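Local coordinates for structural protein VP1 (Trichodysplasia spinulosa-associated polyomavirus, PDB 4U60) that forms the pentameric jelly-roll building block of the viral coat and engages sialylated glycolipids such as GM1 through a binding site on its surface loops, at residues D56-T61 and Y149-S154; P66-A71 and F186-W191; E141-T146 and H175-L180. All coordinates share one frame; numbering follows the deposited sequence. Where two conformers were deposited one is given.

Contact 1: D56-T61 and Y149-S154. With SIA (N-acetyl-alpha-neuraminic acid), chain G.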
loop_
_atom_site.group_PDB
_atom_site.type_symbol
_atom_site.label_atom_id
_atom_site.label_comp_id
_atom_site.label_asym_id
_atom_site.label_seq_id
_atom_site.Cartn_x
_atom_site.Cartn_y
_atom_site.Cartn_z
ATOM N N ASP C 56 -37.722 3.235 -5.584
ATOM C CA ASP C 56 -38.857 4.065 -5.153
ATOM C C ASP C 56 -39.551 3.566 -3.880
ATOM O O ASP C 56 -40.579 4.109 -3.478
ATOM C CB ASP C 56 -39.871 4.229 -6.288
ATOM C CG ASP C 56 -40.573 2.935 -6.669
ATOM O OD1 ASP C 56 -39.999 1.849 -6.425
ATOM O OD2 ASP C 56 -41.679 3.017 -7.267
ATOM N N GLN C 57 -38.985 2.532 -3.259
ATOM C CA GLN C 57 -39.436 2.043 -1.963
ATOM C C GLN C 57 -38.215 1.851 -1.072
ATOM O O GLN C 57 -38.041 0.824 -0.407
ATOM C CB GLN C 57 -40.211 0.725 -2.141
ATOM C CG GLN C 57 -41.450 0.847 -3.012
ATOM C CD GLN C 57 -42.543 1.713 -2.394
ATOM O OE1 GLN C 57 -42.626 1.862 -1.165
ATOM N NE2 GLN C 57 -43.407 2.266 -3.235
ATOM N N ASP C 58 -37.334 2.846 -1.085
ATOM C CA ASP C 58 -36.084 2.800 -0.341
ATOM C C ASP C 58 -36.266 3.654 0.905
ATOM O O ASP C 58 -36.107 4.868 0.867
ATOM C CB ASP C 58 -34.950 3.286 -1.241
ATOM C CG ASP C 58 -33.583 3.097 -0.648
ATOM O OD1 ASP C 58 -33.432 2.744 0.543
ATOM O OD2 ASP C 58 -32.612 3.332 -1.413
ATOM N N LYS C 59 -36.663 2.994 1.984
ATOM C CA LYS C 59 -37.031 3.647 3.230
ATOM C C LYS C 59 -36.280 2.962 4.369
ATOM O O LYS C 59 -36.750 1.969 4.925
ATOM C CB LYS C 59 -38.534 3.550 3.431
ATOM C CG LYS C 59 -39.040 4.343 4.611
ATOM C CD LYS C 59 -40.547 4.272 4.675
ATOM C CE LYS C 59 -41.053 4.988 5.920
ATOM N NZ LYS C 59 -42.532 5.052 5.973
ATOM N N PRO C 60 -35.098 3.478 4.699
ATOM C CA PRO C 60 -34.359 2.830 5.782
ATOM C C PRO C 60 -35.121 2.815 7.083
ATOM O O PRO C 60 -35.861 3.755 7.395
ATOM C CB PRO C 60 -33.069 3.671 5.903
ATOM C CG PRO C 60 -33.334 4.921 5.124
ATOM C CD PRO C 60 -34.336 4.586 4.085
ATOM N N THR C 61 -34.980 1.727 7.836
ATOM C CA THR C 61 -35.621 1.642 9.128
ATOM C C THR C 61 -34.967 2.637 10.082
ATOM O O THR C 61 -33.819 3.096 9.880
ATOM C CB THR C 61 -35.515 0.225 9.708
ATOM O OG1 THR C 61 -34.140 -0.153 9.827
ATOM C CG2 THR C 61 -36.242 -0.777 8.803
ATOM N N TYR C 149 -31.806 9.551 -5.115
ATOM C CA TYR C 149 -32.555 10.761 -4.780
ATOM C C TYR C 149 -33.868 10.488 -4.092
ATOM O O TYR C 149 -34.383 11.347 -3.371
ATOM C CB TYR C 149 -32.792 11.625 -6.023
ATOM C CG TYR C 149 -33.919 11.204 -6.956
ATOM C CD1 TYR C 149 -33.690 10.322 -8.004
ATOM C CD2 TYR C 149 -35.209 11.720 -6.806
ATOM C CE1 TYR C 149 -34.712 9.929 -8.872
ATOM C CE2 TYR C 149 -36.239 11.345 -7.664
ATOM C CZ TYR C 149 -35.983 10.464 -8.709
ATOM O OH TYR C 149 -37.004 10.095 -9.558
ATOM N N ARG C 150 -34.427 9.308 -4.320
ATOM C CA ARG C 150 -35.725 8.942 -3.775
ATOM C C ARG C 150 -35.726 8.432 -2.330
ATOM O O ARG C 150 -36.794 8.133 -1.780
ATOM C CB ARG C 150 -36.337 7.831 -4.626
ATOM C CG ARG C 150 -36.475 8.119 -6.114
ATOM C CD ARG C 150 -36.881 6.805 -6.819
ATOM N NE ARG C 150 -37.016 6.895 -8.280
ATOM C CZ ARG C 150 -38.145 7.232 -8.925
ATOM N NH1 ARG C 150 -39.261 7.521 -8.257
ATOM N NH2 ARG C 150 -38.172 7.288 -10.255
ATOM N N THR C 151 -34.561 8.296 -1.718
ATOM C CA THR C 151 -34.511 7.752 -0.354
ATOM C C THR C 151 -35.478 8.501 0.570
ATOM O O THR C 151 -35.463 9.731 0.618
ATOM C CB THR C 151 -33.104 7.818 0.248
ATOM O OG1 THR C 151 -32.145 7.338 -0.705
ATOM C CG2 THR C 151 -33.025 6.963 1.505
ATOM N N ASP C 152 -36.281 7.725 1.295
ATOM C CA ASP C 152 -37.343 8.227 2.162
ATOM C C ASP C 152 -36.870 8.039 3.600
ATOM O O ASP C 152 -36.745 6.913 4.070
ATOM C CB ASP C 152 -38.602 7.405 1.876
ATOM C CG ASP C 152 -39.770 7.715 2.803
ATOM O OD1 ASP C 152 -39.676 8.554 3.716
ATOM O OD2 ASP C 152 -40.801 7.039 2.614
ATOM N N TYR C 153 -36.590 9.148 4.275
ATOM C CA TYR C 153 -36.071 9.153 5.644
ATOM C C TYR C 153 -37.162 9.284 6.707
ATOM O O TYR C 153 -36.859 9.468 7.904
ATOM C CB TYR C 153 -35.050 10.297 5.802
ATOM C CG TYR C 153 -33.838 10.105 4.922
ATOM C CD1 TYR C 153 -32.859 9.172 5.246
ATOM C CD2 TYR C 153 -33.672 10.833 3.753
ATOM C CE1 TYR C 153 -31.751 8.975 4.435
ATOM C CE2 TYR C 153 -32.556 10.659 2.940
ATOM C CZ TYR C 153 -31.596 9.712 3.276
ATOM O OH TYR C 153 -30.490 9.516 2.464
ATOM N N SER C 154 -38.427 9.142 6.310
ATOM C CA SER C 154 -39.535 9.417 7.237
ATOM C C SER C 154 -39.768 8.384 8.352
ATOM O O SER C 154 -40.616 8.624 9.224
ATOM C CB SER C 154 -40.826 9.657 6.463
ATOM O OG SER C 154 -41.290 8.480 5.850
HETATM C C1 SIA G . -38.868 -3.519 7.304
HETATM C C2 SIA G . -39.540 -3.206 5.973
HETATM C C3 SIA G . -39.653 -1.689 5.784
HETATM C C4 SIA G . -38.347 -0.992 5.379
HETATM C C5 SIA G . -37.612 -1.747 4.281
HETATM C C6 SIA G . -37.507 -3.229 4.649
HETATM C C7 SIA G . -36.814 -4.105 3.606
HETATM C C8 SIA G . -36.870 -5.597 3.971
HETATM C C9 SIA G . -35.777 -6.448 3.301
HETATM C C10 SIA G . -35.944 -0.393 3.063
HETATM C C11 SIA G . -34.499 0.048 2.962
HETATM N N5 SIA G . -36.254 -1.225 4.063
HETATM O O1A SIA G . -39.114 -2.795 8.305
HETATM O O1B SIA G . -38.093 -4.504 7.413
HETATM O O4 SIA G . -38.729 0.340 4.949
HETATM O O6 SIA G . -38.834 -3.763 4.864
HETATM O O7 SIA G . -37.379 -3.892 2.320
HETATM O O8 SIA G . -36.728 -5.747 5.376
HETATM O O9 SIA G . -34.499 -6.257 3.950
HETATM O O10 SIA G . -36.782 0.033 2.287
HETATM O O HOH W 1 -30.673 5.029 -0.574
HETATM O O HOH W 2 -37.834 5.462 -2.135
HETATM O O HOH W 3 -43.142 6.945 3.760
HETATM O O HOH W 4 -36.836 6.150 6.718
#

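Contact 2: P66-A71 and F186-W191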
loop_
_atom_site.group_PDB
_atom_site.type_symbol
_atom_site.label_atom_id
_atom_site.label_comp_id
_atom_site.label_asym_id
_atom_site.label_seq_id
_atom_site.Cartn_x
_atom_site.Cartn_y
_atom_site.Cartn_z
ATOM N N PRO C 66 -25.874 5.357 9.823
ATOM C CA PRO C 66 -24.897 6.163 10.542
ATOM C C PRO C 66 -25.023 7.667 10.296
ATOM O O PRO C 66 -25.375 8.087 9.186
ATOM C CB PRO C 66 -23.568 5.640 10.006
ATOM C CG PRO C 66 -23.857 4.225 9.634
ATOM C CD PRO C 66 -25.257 4.223 9.125
ATOM N N THR C 67 -24.711 8.454 11.328
ATOM C CA THR C 67 -24.747 9.904 11.249
ATOM C C THR C 67 -23.419 10.467 11.748
ATOM O O THR C 67 -22.605 9.743 12.344
ATOM C CB THR C 67 -25.900 10.497 12.075
ATOM O OG1 THR C 67 -25.872 9.958 13.398
ATOM C CG2 THR C 67 -27.235 10.176 11.432
ATOM N N TYR C 68 -23.174 11.731 11.464
ATOM C CA TYR C 68 -21.978 12.407 11.987
ATOM C C TYR C 68 -22.063 12.648 13.483
ATOM O O TYR C 68 -23.130 12.993 14.036
ATOM C CB TYR C 68 -21.719 13.725 11.269
ATOM C CG TYR C 68 -21.355 13.561 9.807
ATOM C CD1 TYR C 68 -20.087 13.135 9.451
ATOM C CD2 TYR C 68 -22.279 13.782 8.800
ATOM C CE1 TYR C 68 -19.727 12.989 8.122
ATOM C CE2 TYR C 68 -21.946 13.623 7.470
ATOM C CZ TYR C 68 -20.662 13.203 7.136
ATOM O OH TYR C 68 -20.306 13.031 5.814
ATOM N N SER C 69 -20.933 12.448 14.162
ATOM C CA SER C 69 -20.761 12.949 15.504
ATOM C C SER C 69 -20.290 14.392 15.430
ATOM O O SER C 69 -19.502 14.746 14.562
ATOM C CB SER C 69 -19.711 12.131 16.236
ATOM O OG SER C 69 -20.098 10.762 16.303
ATOM N N THR C 70 -20.723 15.223 16.366
ATOM C CA THR C 70 -20.265 16.599 16.399
ATOM C C THR C 70 -20.492 17.231 17.776
ATOM O O THR C 70 -21.378 16.834 18.540
ATOM C CB THR C 70 -20.940 17.452 15.299
ATOM O OG1 THR C 70 -20.223 18.682 15.113
ATOM C CG2 THR C 70 -22.392 17.757 15.631
ATOM N N ALA C 71 -19.653 18.210 18.072
ATOM C CA ALA C 71 -19.786 19.016 19.289
ATOM C C ALA C 71 -19.255 20.411 19.042
ATOM O O ALA C 71 -18.340 20.614 18.220
ATOM C CB ALA C 71 -19.012 18.395 20.448
ATOM N N PHE C 186 -27.417 13.987 11.171
ATOM C CA PHE C 186 -27.146 14.194 9.750
ATOM C C PHE C 186 -26.554 12.921 9.138
ATOM O O PHE C 186 -25.422 12.541 9.480
ATOM C CB PHE C 186 -26.148 15.352 9.588
ATOM C CG PHE C 186 -26.729 16.710 9.842
ATOM C CD1 PHE C 186 -26.912 17.186 11.134
ATOM C CD2 PHE C 186 -27.110 17.522 8.778
ATOM C CE1 PHE C 186 -27.449 18.457 11.350
ATOM C CE2 PHE C 186 -27.635 18.782 8.999
ATOM C CZ PHE C 186 -27.819 19.246 10.282
ATOM N N PRO C 187 -27.324 12.236 8.264
ATOM C CA PRO C 187 -26.791 10.967 7.735
ATOM C C PRO C 187 -25.562 11.149 6.880
ATOM O O PRO C 187 -25.488 12.043 6.025
ATOM C CB PRO C 187 -27.942 10.428 6.887
ATOM C CG PRO C 187 -29.169 11.020 7.504
ATOM C CD PRO C 187 -28.734 12.419 7.887
ATOM N N VAL C 188 -24.594 10.264 7.076
ATOM C CA VAL C 188 -23.379 10.387 6.255
ATOM C C VAL C 188 -23.652 9.979 4.818
ATOM O O VAL C 188 -23.002 10.513 3.904
ATOM C CB VAL C 188 -22.117 9.697 6.817
ATOM C CG1 VAL C 188 -21.857 10.157 8.249
ATOM C CG2 VAL C 188 -22.175 8.168 6.674
ATOM N N GLU C 189 -24.655 9.130 4.588
ATOM C CA GLU C 189 -24.953 8.680 3.229
ATOM C C GLU C 189 -25.426 9.796 2.308
ATOM O O GLU C 189 -25.391 9.628 1.103
ATOM C CB GLU C 189 -26.021 7.582 3.222
ATOM C CG GLU C 189 -27.413 8.030 3.604
ATOM C CD GLU C 189 -28.430 6.917 3.488
ATOM O OE1 GLU C 189 -28.118 5.793 3.907
ATOM O OE2 GLU C 189 -29.535 7.155 2.975
ATOM N N CYS C 190 -25.895 10.917 2.859
ATOM C CA CYS C 190 -26.436 11.988 2.005
ATOM C C CYS C 190 -25.852 13.361 2.245
ATOM O O CYS C 190 -26.192 14.292 1.516
ATOM C CB CYS C 190 -27.959 12.009 2.069
ATOM S SG CYS C 190 -28.646 12.370 3.692
ATOM N N TRP C 191 -24.977 13.492 3.238
ATOM C CA TRP C 191 -24.316 14.767 3.509
ATOM C C TRP C 191 -22.814 14.574 3.529
ATOM O O TRP C 191 -22.316 13.687 4.218
ATOM C CB TRP C 191 -24.704 15.346 4.870
ATOM C CG TRP C 191 -26.157 15.730 5.035
ATOM C CD1 TRP C 191 -27.079 15.124 5.850
ATOM C CD2 TRP C 191 -26.843 16.838 4.414
ATOM N NE1 TRP C 191 -28.295 15.756 5.748
ATOM C CE2 TRP C 191 -28.169 16.829 4.896
ATOM C CE3 TRP C 191 -26.461 17.829 3.509
ATOM C CZ2 TRP C 191 -29.114 17.773 4.494
ATOM C CZ3 TRP C 191 -27.383 18.762 3.103
ATOM C CH2 TRP C 191 -28.706 18.731 3.602
HETATM O O HOH W 5 -25.778 7.335 6.594
HETATM O O HOH W 6 -25.083 14.485 12.900
#

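Contact 3: E141-T146 and H175-L180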
loop_
_atom_site.group_PDB
_atom_site.type_symbol
_atom_site.label_atom_id
_atom_site.label_comp_id
_atom_site.label_asym_id
_atom_site.label_seq_id
_atom_site.Cartn_x
_atom_site.Cartn_y
_atom_site.Cartn_z
ATOM N N GLU C 141 -19.667 22.932 7.084
ATOM C CA GLU C 141 -20.624 23.253 6.046
ATOM C C GLU C 141 -20.778 22.027 5.154
ATOM O O GLU C 141 -19.798 21.421 4.757
ATOM C CB GLU C 141 -20.187 24.504 5.290
ATOM C CG GLU C 141 -20.372 25.743 6.154
ATOM C CD GLU C 141 -19.541 26.944 5.735
ATOM O OE1 GLU C 141 -18.308 26.802 5.582
ATOM O OE2 GLU C 141 -20.133 28.057 5.637
ATOM N N LEU C 142 -22.030 21.669 4.889
ATOM C CA LEU C 142 -22.374 20.407 4.230
ATOM C C LEU C 142 -23.002 20.626 2.857
ATOM O O LEU C 142 -23.713 21.623 2.630
ATOM C CB LEU C 142 -23.373 19.621 5.076
ATOM C CG LEU C 142 -22.930 19.218 6.486
ATOM C CD1 LEU C 142 -24.102 18.620 7.252
ATOM C CD2 LEU C 142 -21.751 18.252 6.442
ATOM N N GLN C 143 -22.760 19.651 1.992
ATOM C CA GLN C 143 -23.369 19.527 0.663
ATOM C C GLN C 143 -24.173 18.240 0.659
ATOM O O GLN C 143 -23.701 17.202 1.111
ATOM C CB GLN C 143 -22.293 19.480 -0.421
ATOM C CG GLN C 143 -22.782 19.106 -1.818
ATOM C CD GLN C 143 -23.700 20.149 -2.412
ATOM O OE1 GLN C 143 -23.386 21.346 -2.423
ATOM N NE2 GLN C 143 -24.857 19.715 -2.876
ATOM N N PHE C 144 -25.407 18.298 0.185
ATOM C CA PHE C 144 -26.208 17.091 0.001
ATOM C C PHE C 144 -25.763 16.379 -1.274
ATOM O O PHE C 144 -25.636 16.994 -2.341
ATOM C CB PHE C 144 -27.684 17.473 -0.109
ATOM C CG PHE C 144 -28.636 16.312 -0.078
ATOM C CD1 PHE C 144 -28.993 15.727 1.112
ATOM C CD2 PHE C 144 -29.181 15.813 -1.252
ATOM C CE1 PHE C 144 -29.889 14.672 1.162
ATOM C CE2 PHE C 144 -30.077 14.756 -1.216
ATOM C CZ PHE C 144 -30.394 14.166 -0.024
ATOM N N LEU C 145 -25.556 15.071 -1.178
ATOM C CA LEU C 145 -25.314 14.233 -2.364
ATOM C C LEU C 145 -25.609 12.802 -1.994
ATOM O O LEU C 145 -25.117 12.316 -0.976
ATOM C CB LEU C 145 -23.885 14.384 -2.894
ATOM C CG LEU C 145 -23.623 13.739 -4.258
ATOM C CD1 LEU C 145 -22.507 14.449 -5.001
ATOM C CD2 LEU C 145 -23.335 12.259 -4.168
ATOM N N THR C 146 -26.437 12.132 -2.792
ATOM C CA THR C 146 -26.932 10.808 -2.455
ATOM C C THR C 146 -26.822 9.834 -3.618
ATOM O O THR C 146 -26.861 10.218 -4.795
ATOM C CB THR C 146 -28.413 10.850 -2.002
ATOM O OG1 THR C 146 -28.869 9.524 -1.690
ATOM C CG2 THR C 146 -29.318 11.476 -3.068
ATOM N N HIS C 175 -28.072 23.979 -4.465
ATOM C CA HIS C 175 -29.251 24.441 -3.723
ATOM C C HIS C 175 -29.589 23.562 -2.535
ATOM O O HIS C 175 -30.511 23.873 -1.789
ATOM C CB HIS C 175 -30.452 24.518 -4.664
ATOM C CG HIS C 175 -30.294 25.555 -5.715
ATOM N ND1 HIS C 175 -29.833 25.292 -6.986
ATOM C CD2 HIS C 175 -30.505 26.892 -5.654
ATOM C CE1 HIS C 175 -29.790 26.420 -7.672
ATOM N NE2 HIS C 175 -30.204 27.402 -6.892
ATOM N N TYR C 176 -28.881 22.444 -2.368
ATOM C CA TYR C 176 -29.125 21.510 -1.270
ATOM C C TYR C 176 -27.894 21.474 -0.343
ATOM O O TYR C 176 -26.966 20.668 -0.514
ATOM C CB TYR C 176 -29.405 20.102 -1.815
ATOM C CG TYR C 176 -30.749 19.878 -2.466
ATOM C CD1 TYR C 176 -31.032 20.374 -3.725
ATOM C CD2 TYR C 176 -31.732 19.123 -1.824
ATOM C CE1 TYR C 176 -32.265 20.172 -4.320
ATOM C CE2 TYR C 176 -32.961 18.891 -2.415
ATOM C CZ TYR C 176 -33.233 19.408 -3.662
ATOM O OH TYR C 176 -34.465 19.190 -4.247
ATOM N N LYS C 177 -27.875 22.383 0.619
ATOM C CA LYS C 177 -26.766 22.510 1.558
ATOM C C LYS C 177 -27.295 22.555 2.994
ATOM O O LYS C 177 -28.511 22.625 3.223
ATOM C CB LYS C 177 -25.942 23.757 1.213
ATOM C CG LYS C 177 -25.207 23.642 -0.118
ATOM C CD LYS C 177 -24.328 24.831 -0.432
ATOM C CE LYS C 177 -23.513 24.591 -1.697
ATOM N NZ LYS C 177 -22.406 25.567 -1.773
ATOM N N GLN C 178 -26.385 22.494 3.965
ATOM C CA GLN C 178 -26.741 22.506 5.388
ATOM C C GLN C 178 -25.474 22.797 6.167
ATOM O O GLN C 178 -24.402 22.944 5.584
ATOM C CB GLN C 178 -27.352 21.171 5.843
ATOM C CG GLN C 178 -28.858 21.197 6.094
ATOM C CD GLN C 178 -29.209 21.897 7.397
ATOM O OE1 GLN C 178 -28.359 22.531 8.035
ATOM N NE2 GLN C 178 -30.471 21.774 7.814
ATOM N N LYS C 179 -25.623 22.887 7.479
ATOM C CA LYS C 179 -24.496 22.991 8.399
ATOM C C LYS C 179 -24.669 21.935 9.466
ATOM O O LYS C 179 -25.778 21.679 9.911
ATOM C CB LYS C 179 -24.462 24.365 9.065
ATOM C CG LYS C 179 -24.176 25.484 8.082
ATOM C CD LYS C 179 -23.964 26.812 8.759
ATOM C CE LYS C 179 -23.625 27.875 7.732
ATOM N NZ LYS C 179 -23.496 29.193 8.383
ATOM N N LEU C 180 -23.563 21.334 9.870
ATOM C CA LEU C 180 -23.571 20.267 10.862
ATOM C C LEU C 180 -23.704 20.862 12.259
ATOM O O LEU C 180 -22.712 21.189 12.920
ATOM C CB LEU C 180 -22.308 19.429 10.738
ATOM C CG LEU C 180 -22.124 18.229 11.687
ATOM C CD1 LEU C 180 -23.377 17.373 11.763
ATOM C CD2 LEU C 180 -20.915 17.397 11.286
#

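Contact 1: D56-T61 and Y149-S154
In the glycan pocket of this jelly-roll coat protein, the sialic-acid-binding loop 56-61 is backed by loop 149-154, D152 meeting D58 and K59. D152 N donates to D58 O at 2.9 Å. One residue on, the pocket-lining K59 uses its backbone for the sugar: its N donates to SIA O10 and its O accepts from SIA O4 at 2.6 Å. R114 of a second subunit also holds the sugar. The K59 side chain runs alongside that of D152, both pointing the same way, and K59 CD comes within 3.5 Å of D152 OD2. The charged ends stay beyond salt-bridge range and share a water that also reaches S154 OG. D152 OD1 accepts from both S154 N, closing an Asx turn, and S154 OG, and these two bonds fix the carboxylate's rotation. A further water spans D58 OD2 and T151 OG1, both also bonded to N148, T151 OG1 at its carbonyl and D58 OD2 at its side-chain amide. D58 OD1 is hydrogen-bonded to H109 of the second subunit, and R150 forms a salt bridge with its D41. T151 turns OG1 beside its backbone N (chi1 -47°), which leaves methyl CG2 3.7 Å from P60 CD, itself 3.3 Å from D152 O.

Contact 2: P66-A71 and F186-W191
F186 opens loop 186-191, which lies against the chain entering strand 69-74 of the main jelly-roll sheet: Y68 N donates to F186 O at 3.1 Å, and T67 CA adds a CH...O contact to the same oxygen. A water joins F186 N to Y68 O, so F186 is tied to Y68 through both its amide and its carbonyl. P187 pairs with T67 in a single beta bridge, their CA atoms 4.2 Å apart. V188 N then donates to P66 O at 3.1 Å, and in the conformer described here its CG1 methyl stands over the centre of the Y68 ring in a CH-pi contact, 3.3 Å from the centroid and 7° off the ring normal. Through another water, E189 N is linked to P66 O. At the end of the loop, W191 O lies at the ring edge of Y68, in plane, and receives the phenol hydroxyl, with Y68 OH 2.6 Å away. For this, chi1 of Y68 (-66°) sets CG anti to its own carbonyl carbon. S103 OG of a second subunit is hydrogen-bonded to W191 O and V188 O. Hydrogen bonds at its hydroxyl and amide, seconded by the methyl over one face, thus fix this buried tyrosine and satisfy polar atoms of both segments.

Contact 3: E141-T146 and H175-L180
Strands 141-144 and 177-179 pair antiparallel in the small three-stranded sheet apart from the main jelly-roll sheet, with L142 and Q178 as the hydrogen-bonded pair: L142 N reaches Q178 O at 2.8 Å and Q178 N reaches L142 O at 3.1 Å. At the last residue of strand 141-144, F144 N donates to Y176 O, just ahead of strand 177-179. E141, Q143, K177 and K179 share one face. There Q143 bends at chi2 (66°), folding its amide over the neighbouring strand: OE1 lies 3.3 Å from K177 CE, while NE2 donates to F144 O at 2.9 Å. The extended K177 carries its ammonium to a salt bridge with D194. E141 and K179 run side by side, OE2 and NZ 4.5 Å apart, beyond a salt bridge; E141 OE1 accepts from the backbone N of N198. On the other face, L142 CD1 packs 4.0 Å from L180 CB, and Q178, its chi1 (-106°) away from a staggered value, brings OE1 back to K179 N at 2.8 Å, using an in-plane lone pair. F144 and Y176 meet through their CB atoms at 3.6 Å. Side-chain oxygens of Q143 and E141 thus lie against lysine CE carbons, while K177 and E141 find their charged or polar partners outside the pair.

Contact 2 is the buried one, close to the centre of the chain, whereas contacts 1 and 3 lie further out and are only partly buried. Their chemistry follows that placement: a fixed aromatic ring and backbone bonds in contact 2, water bridges in contact 1 between loops, one of which holds the sugar on its backbone, regular strand pairing with charged chains in contact 3. Segment 186-191 joins them. Y153 OH of contact 1 meets E189 OE2 at 2.6 Å, a probable hydrogen bond, and the W191 ring meets F144 of contact 3 edge-to-face. Contact 3 is nested within the loop closed by contact 2, while contact 1 crosses both along the chain. All three touch a second subunit.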